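Local coordinates for protein cytochrome c-552 (Thiobacillus ferrooxidans, PDB 1H1O) that is a diheme, high-potential cytochrome c that transfers electrons in the periplasm, at residues 104-109 and 170-175; 143-148 and 175-180. All coordinates share one frame; numbering follows the deposited sequence.

Contact 1 (104-109 and 170-175); sequences KAIFNQ and VAQMKD
Against 170-175, Ile106 touches with a single atom, its terminal methyl CD1, which rests on the inner part of the Gln172 side chain 3.8 Å from Gln172 CB. The same methyl lies 4.0 Å from Gln172 CG, and the two side chains cross at about a right angle. Ile106 CD1 also approaches Asp175 CB at 4.1 Å, so it sits against residues one helical turn apart. Its reach comes from the torsions: CG1 stands opposite the carbonyl carbon (chi1 -70°) and CD1 continues in an extended path (chi2 166°), pushing the long branch straight toward the partner helix. Packing of an N-terminal helix against a C-terminal one is the hallmark of the cytochrome c fold, here realised in the second heme domain by helices 100-109 and 170-182. The buried, branched isoleucine suits the heme side of this pair, where it also touches Val176 and comes near Cys119, a predicted heme attachment site. Gln172 suits a boundary position because its CB and CG offer hydrocarbon to the isoleucine while the extended chain carries the amide beyond the contact. There NE2 bonds to Glu114 and OE1 accepts from the backbone N of Thr169, just ahead of the helix, so both ends of the amide are engaged and its rotation is probably fixed. Asp175, partly exposed, likewise lends only its methylene to the apolar patch, its carboxylate lying farther from the isoleucine methyl.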
loop_
_atom_site.group_PDB
_atom_site.type_symbol
_atom_site.label_atom_id
_atom_site.label_comp_id
_atom_site.label_asym_id
_atom_site.label_seq_id
_atom_site.Cartn_x
_atom_site.Cartn_y
_atom_site.Cartn_z
ATOM N N LYS A 104 14.829 2.362 6.765
ATOM C CA LYS A 104 14.396 2.423 8.151
ATOM C C LYS A 104 14.602 3.824 8.705
ATOM O O LYS A 104 13.717 4.380 9.356
ATOM C CB LYS A 104 15.154 1.419 9.024
ATOM C CG LYS A 104 14.651 1.415 10.463
ATOM C CD LYS A 104 15.322 0.352 11.312
ATOM C CE LYS A 104 14.693 0.324 12.697
ATOM N NZ LYS A 104 15.532 -0.418 13.674
ATOM N N ALA A 105 15.775 4.390 8.440
ATOM C CA ALA A 105 16.095 5.729 8.919
ATOM C C ALA A 105 15.089 6.711 8.333
ATOM O O ALA A 105 14.593 7.596 9.028
ATOM C CB ALA A 105 17.504 6.105 8.506
ATOM N N ILE A 106 14.773 6.533 7.055
ATOM C CA ILE A 106 13.817 7.399 6.383
ATOM C C ILE A 106 12.441 7.261 6.994
ATOM O O ILE A 106 11.787 8.244 7.336
ATOM C CB ILE A 106 13.713 7.057 4.891
ATOM C CG1 ILE A 106 15.009 7.457 4.175
ATOM C CG2 ILE A 106 12.518 7.762 4.275
ATOM C CD1 ILE A 106 15.166 6.856 2.756
ATOM N N PHE A 107 11.993 6.027 7.142
ATOM C CA PHE A 107 10.659 5.805 7.682
ATOM C C PHE A 107 10.481 6.393 9.071
ATOM O O PHE A 107 9.456 7.069 9.346
ATOM C CB PHE A 107 10.352 4.303 7.742
ATOM C CG PHE A 107 8.949 4.000 8.154
ATOM C CD1 PHE A 107 7.933 4.024 7.229
ATOM C CD2 PHE A 107 8.645 3.770 9.488
ATOM C CE1 PHE A 107 6.610 3.832 7.616
ATOM C CE2 PHE A 107 7.337 3.574 9.905
ATOM C CZ PHE A 107 6.311 3.608 8.965
ATOM N N ASN A 108 11.449 6.136 9.949
ATOM C CA ASN A 108 11.367 6.595 11.331
ATOM C C ASN A 108 11.841 8.017 11.581
ATOM O O ASN A 108 11.261 8.729 12.403
ATOM C CB ASN A 108 12.162 5.668 12.261
ATOM C CG ASN A 108 11.669 4.235 12.229
ATOM O OD1 ASN A 108 10.476 3.975 12.139
ATOM N ND2 ASN A 108 12.596 3.294 12.323
ATOM N N GLN A 109 12.889 8.436 10.876
ATOM C CA GLN A 109 13.445 9.764 11.097
ATOM C C GLN A 109 13.195 10.770 9.988
ATOM O O GLN A 109 13.287 11.973 10.209
ATOM C CB GLN A 109 14.949 9.646 11.333
ATOM C CG GLN A 109 15.324 8.630 12.400
ATOM C CD GLN A 109 16.804 8.663 12.751
ATOM O OE1 GLN A 109 17.282 9.590 13.422
ATOM N NE2 GLN A 109 17.543 7.651 12.293
ATOM N N VAL A 170 13.732 8.317 -6.396
ATOM C CA VAL A 170 13.542 6.911 -6.729
ATOM C C VAL A 170 14.413 6.064 -5.808
ATOM O O VAL A 170 13.979 5.030 -5.308
ATOM C CB VAL A 170 13.944 6.624 -8.187
ATOM C CG1 VAL A 170 13.908 5.132 -8.444
ATOM C CG2 VAL A 170 13.002 7.343 -9.139
ATOM N N ALA A 171 15.640 6.518 -5.576
ATOM C CA ALA A 171 16.556 5.796 -4.712
ATOM C C ALA A 171 15.984 5.599 -3.300
ATOM O O ALA A 171 16.046 4.496 -2.755
ATOM C CB ALA A 171 17.874 6.520 -4.647
ATOM N N GLN A 172 15.433 6.661 -2.712
ATOM C CA GLN A 172 14.858 6.582 -1.374
ATOM C C GLN A 172 13.582 5.739 -1.385
ATOM O O GLN A 172 13.306 5.008 -0.426
ATOM C CB GLN A 172 14.561 7.983 -0.842
ATOM C CG GLN A 172 15.813 8.842 -0.660
ATOM C CD GLN A 172 15.499 10.330 -0.508
ATOM O OE1 GLN A 172 14.518 10.832 -1.061
ATOM N NE2 GLN A 172 16.351 11.044 0.226
ATOM N N MET A 173 12.798 5.844 -2.457
ATOM C CA MET A 173 11.581 5.043 -2.562
ATOM C C MET A 173 11.956 3.582 -2.398
ATOM O O MET A 173 11.264 2.826 -1.720
ATOM C CB MET A 173 10.916 5.206 -3.925
ATOM C CG MET A 173 10.219 6.524 -4.144
ATOM S SD MET A 173 9.473 6.534 -5.772
ATOM C CE MET A 173 8.919 8.244 -5.852
ATOM N N LYS A 174 13.062 3.195 -3.026
ATOM C CA LYS A 174 13.548 1.820 -2.960
ATOM C C LYS A 174 13.949 1.443 -1.523
ATOM O O LYS A 174 13.677 0.337 -1.056
ATOM C CB LYS A 174 14.739 1.646 -3.902
ATOM C CG LYS A 174 14.397 1.795 -5.381
ATOM C CD LYS A 174 15.641 1.606 -6.236
ATOM C CE LYS A 174 15.310 1.567 -7.721
ATOM N NZ LYS A 174 16.545 1.397 -8.536
ATOM N N ASP A 175 14.593 2.371 -0.826
ATOM C CA ASP A 175 14.996 2.104 0.541
ATOM C C ASP A 175 13.809 1.942 1.441
ATOM O O ASP A 175 13.690 0.934 2.125
ATOM C CB ASP A 175 15.914 3.204 1.028
ATOM C CG ASP A 175 17.191 3.203 0.261
ATOM O OD1 ASP A 175 17.334 2.208 -0.474
ATOM O OD2 ASP A 175 18.020 4.136 0.370
#

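Contact 2 (143-148 and 175-180); sequences YIIQQL and DVAAYL. With HEM (protoporphyrin IX containing Fe), chain C.
The hydroxyl of Tyr143 donates a hydrogen bond from OH to the propionate oxygen O2A of the heme, 2.7 Å away, and a weak bond links the same OH to Arg55. The propionate carbon CGA lies at the ring edge, in its plane, while Gln147 CG, one turn on, sits 3.3 Å above one face, offset toward the rim. Chi1 of -178° swings the tyrosine ring opposite its own backbone nitrogen, directing the phenol at the heme rather than at helix 170-182. A phenylalanine in its place would probably keep the packing on Gln147 but leave the propionate oxygen without its phenolic donor. The neighbouring residues join the helices by purely apolar contacts. Ile144 splits its branches: CG2 lies 3.7 Å from Ala177 CB, while CD1 reaches across Leu180 at about a right angle, a tight 3.5 Å from Leu180 CB. Ile145 adds its CG1 methylene, only 3.4 Å from Ala177 CB. Alanine suits this spot, since its small methyl fits between Ile144 and Ile145 and lets the helices draw close; their axes pass 8.8 Å apart, with directions differing by 144°, nearer antiparallel than perpendicular. Both helices also give the porphyrin an apolar surround: Leu148 CD2 comes over one face at the rim, 3.6 Å from the methine carbon CHB, and Val176 CG1 meets the peripheral methyl CMB at 3.5 Å from the other side of the plane. Tyr143 and Gln147 line both heme pockets, placing helix 141-153 at the boundary between the two cytochrome c domains, with helix 170-182 packed against it, where a diheme c4 cytochrome brings its heme propionates together.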
loop_
_atom_site.group_PDB
_atom_site.type_symbol
_atom_site.label_atom_id
_atom_site.label_comp_id
_atom_site.label_asym_id
_atom_site.label_seq_id
_atom_site.Cartn_x
_atom_site.Cartn_y
_atom_site.Cartn_z
ATOM N N TYR A 143 5.233 -2.822 -5.070
ATOM C CA TYR A 143 3.998 -2.100 -4.857
ATOM C C TYR A 143 4.228 -0.770 -4.165
ATOM O O TYR A 143 3.644 0.244 -4.553
ATOM C CB TYR A 143 3.012 -2.908 -4.037
ATOM C CG TYR A 143 1.717 -2.169 -3.858
ATOM C CD1 TYR A 143 0.795 -2.064 -4.904
ATOM C CD2 TYR A 143 1.430 -1.523 -2.657
ATOM C CE1 TYR A 143 -0.387 -1.326 -4.749
ATOM C CE2 TYR A 143 0.262 -0.788 -2.492
ATOM C CZ TYR A 143 -0.641 -0.692 -3.532
ATOM O OH TYR A 143 -1.793 0.026 -3.344
ATOM N N ILE A 144 5.071 -0.774 -3.136
ATOM C CA ILE A 144 5.364 0.452 -2.408
ATOM C C ILE A 144 6.004 1.477 -3.344
ATOM O O ILE A 144 5.553 2.626 -3.446
ATOM C CB ILE A 144 6.299 0.158 -1.229
ATOM C CG1 ILE A 144 5.551 -0.688 -0.206
ATOM C CG2 ILE A 144 6.822 1.469 -0.621
ATOM C CD1 ILE A 144 6.378 -1.115 0.947
ATOM N N ILE A 145 7.045 1.044 -4.044
ATOM C CA ILE A 145 7.746 1.907 -4.991
ATOM C C ILE A 145 6.768 2.451 -6.021
ATOM O O ILE A 145 6.808 3.630 -6.376
ATOM C CB ILE A 145 8.839 1.136 -5.732
ATOM C CG1 ILE A 145 9.874 0.634 -4.721
ATOM C CG2 ILE A 145 9.467 2.026 -6.815
ATOM C CD1 ILE A 145 10.995 -0.166 -5.333
ATOM N N GLN A 146 5.880 1.589 -6.496
ATOM C CA GLN A 146 4.903 2.001 -7.495
ATOM C C GLN A 146 3.964 3.064 -6.954
ATOM O O GLN A 146 3.618 4.014 -7.646
ATOM C CB GLN A 146 4.075 0.811 -7.970
ATOM C CG GLN A 146 3.054 1.199 -9.033
ATOM C CD GLN A 146 3.719 1.888 -10.220
ATOM O OE1 GLN A 146 3.832 3.122 -10.272
ATOM N NE2 GLN A 146 4.184 1.089 -11.169
ATOM N N GLN A 147 3.524 2.894 -5.719
ATOM C CA GLN A 147 2.621 3.876 -5.156
ATOM C C GLN A 147 3.363 5.191 -4.872
ATOM O O GLN A 147 2.823 6.259 -5.083
ATOM C CB GLN A 147 1.955 3.311 -3.910
ATOM C CG GLN A 147 1.190 2.024 -4.214
ATOM C CD GLN A 147 0.241 2.206 -5.377
ATOM O OE1 GLN A 147 0.172 1.367 -6.291
ATOM N NE2 GLN A 147 -0.493 3.308 -5.362
ATOM N N LEU A 148 4.607 5.113 -4.417
ATOM C CA LEU A 148 5.347 6.327 -4.158
ATOM C C LEU A 148 5.536 7.058 -5.487
ATOM O O LEU A 148 5.511 8.282 -5.550
ATOM C CB LEU A 148 6.686 5.997 -3.497
ATOM C CG LEU A 148 6.493 5.575 -2.039
ATOM C CD1 LEU A 148 7.835 5.194 -1.426
ATOM C CD2 LEU A 148 5.825 6.729 -1.270
ATOM N N ASP A 175 14.593 2.371 -0.826
ATOM C CA ASP A 175 14.996 2.104 0.541
ATOM C C ASP A 175 13.809 1.942 1.441
ATOM O O ASP A 175 13.690 0.934 2.125
ATOM C CB ASP A 175 15.914 3.204 1.028
ATOM C CG ASP A 175 17.191 3.203 0.261
ATOM O OD1 ASP A 175 17.334 2.208 -0.474
ATOM O OD2 ASP A 175 18.020 4.136 0.370
ATOM N N VAL A 176 12.907 2.910 1.431
ATOM C CA VAL A 176 11.739 2.784 2.275
ATOM C C VAL A 176 10.979 1.511 1.892
ATOM O O VAL A 176 10.483 0.807 2.761
ATOM C CB VAL A 176 10.837 4.015 2.153
ATOM C CG1 VAL A 176 9.681 3.909 3.130
ATOM C CG2 VAL A 176 11.650 5.255 2.462
ATOM N N ALA A 177 10.910 1.200 0.599
ATOM C CA ALA A 177 10.218 -0.007 0.161
ATOM C C ALA A 177 10.922 -1.257 0.696
ATOM O O ALA A 177 10.278 -2.159 1.241
ATOM C CB ALA A 177 10.140 -0.064 -1.375
ATOM N N ALA A 178 12.240 -1.310 0.528
ATOM C CA ALA A 178 13.007 -2.450 1.004
ATOM C C ALA A 178 12.675 -2.630 2.478
ATOM O O ALA A 178 12.226 -3.696 2.903
ATOM C CB ALA A 178 14.495 -2.202 0.820
ATOM N N TYR A 179 12.859 -1.568 3.257
ATOM C CA TYR A 179 12.573 -1.650 4.681
ATOM C C TYR A 179 11.150 -2.145 4.990
ATOM O O TYR A 179 10.964 -3.163 5.652
ATOM C CB TYR A 179 12.819 -0.285 5.350
ATOM C CG TYR A 179 12.374 -0.241 6.795
ATOM C CD1 TYR A 179 11.300 0.558 7.193
ATOM C CD2 TYR A 179 12.992 -1.037 7.756
ATOM C CE1 TYR A 179 10.851 0.562 8.510
ATOM C CE2 TYR A 179 12.550 -1.044 9.083
ATOM C CZ TYR A 179 11.481 -0.244 9.449
ATOM O OH TYR A 179 11.033 -0.264 10.749
ATOM N N LEU A 180 10.149 -1.428 4.507
ATOM C CA LEU A 180 8.759 -1.782 4.759
ATOM C C LEU A 180 8.366 -3.204 4.358
ATOM O O LEU A 180 7.655 -3.889 5.093
ATOM C CB LEU A 180 7.835 -0.776 4.059
ATOM C CG LEU A 180 7.271 0.438 4.825
ATOM C CD1 LEU A 180 7.916 0.602 6.205
ATOM C CD2 LEU A 180 7.484 1.684 3.978
HETATM C CHA HEM C . -0.404 5.851 1.878
HETATM C CHB HEM C . 4.383 5.768 1.902
HETATM C CHC HEM C . 4.355 9.447 5.014
HETATM C CHD HEM C . -0.400 9.475 5.014
HETATM C C1A HEM C . 0.916 5.493 1.601
HETATM C C2A HEM C . 1.319 4.448 0.686
HETATM C C3A HEM C . 2.668 4.405 0.688
HETATM C C4A HEM C . 3.083 5.455 1.616
HETATM C CMA HEM C . 3.601 3.513 -0.077
HETATM C CAA HEM C . 0.376 3.606 -0.100
HETATM C CBA HEM C . -0.139 2.396 0.666
HETATM C CGA HEM C . -0.871 1.500 -0.100
HETATM O O1A HEM C . -1.161 0.414 0.480
HETATM O O2A HEM C . -1.247 1.724 -1.256
HETATM C C1B HEM C . 4.778 6.777 2.759
HETATM C C2B HEM C . 6.159 7.105 3.000
HETATM C C3B HEM C . 6.138 8.164 3.852
HETATM C C4B HEM C . 4.766 8.443 4.155
HETATM C CMB HEM C . 7.320 6.380 2.358
HETATM C CAB HEM C . 7.258 8.967 4.411
HETATM C CBB HEM C . 8.240 9.517 3.330
HETATM C C1C HEM C . 3.074 9.770 5.304
HETATM C C2C HEM C . 2.669 10.830 6.194
HETATM C C3C HEM C . 1.314 10.826 6.155
HETATM C C4C HEM C . 0.912 9.778 5.291
HETATM C CMC HEM C . 3.647 11.713 6.944
HETATM C CAC HEM C . 0.294 11.746 6.863
HETATM C CBC HEM C . 0.569 13.267 6.636
HETATM C C1D HEM C . -0.837 8.483 4.158
HETATM C C2D HEM C . -2.243 8.215 3.881
HETATM C C3D HEM C . -2.240 7.214 3.000
HETATM C C4D HEM C . -0.826 6.852 2.742
HETATM C CMD HEM C . -3.387 8.970 4.487
HETATM C CAD HEM C . -3.408 6.531 2.333
HETATM C CBD HEM C . -3.948 7.441 1.142
HETATM C CGD HEM C . -5.243 7.079 0.703
HETATM O O1D HEM C . -6.265 7.306 1.443
HETATM O O2D HEM C . -5.406 6.536 -0.421
HETATM N NA HEM C . 1.988 6.096 2.158
HETATM N NB HEM C . 3.926 7.606 3.470
HETATM N NC HEM C . 1.975 9.126 4.760
HETATM N ND HEM C . 0.005 7.638 3.456
HETATM FE FE HEM C . 1.977 7.615 3.485
#

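In the fold
From the N terminus, the chain passes through the first cytochrome c domain before reaching 104-109, then 143-148, and finally 170-175 and 175-180 on one continuous helix. Contact 1 closes a loop of 60 residues that includes the predicted heme-attachment cysteines Cys119 and Cys122 and the predicted axial ligand His123; contact 2 closes one of 26. Because 143-148 lies inside the first loop and 175-180 runs beyond its end, the two cross rather than nest. Helix 170-182, with Asp175 shared, thus ties both helix 100-109 and helix 141-153 into the second domain. Met173 against Leu148 and Phe107 against Leu180 join the two contacts, whose centres are 8 Å apart, into continuous packing around helix 170-182.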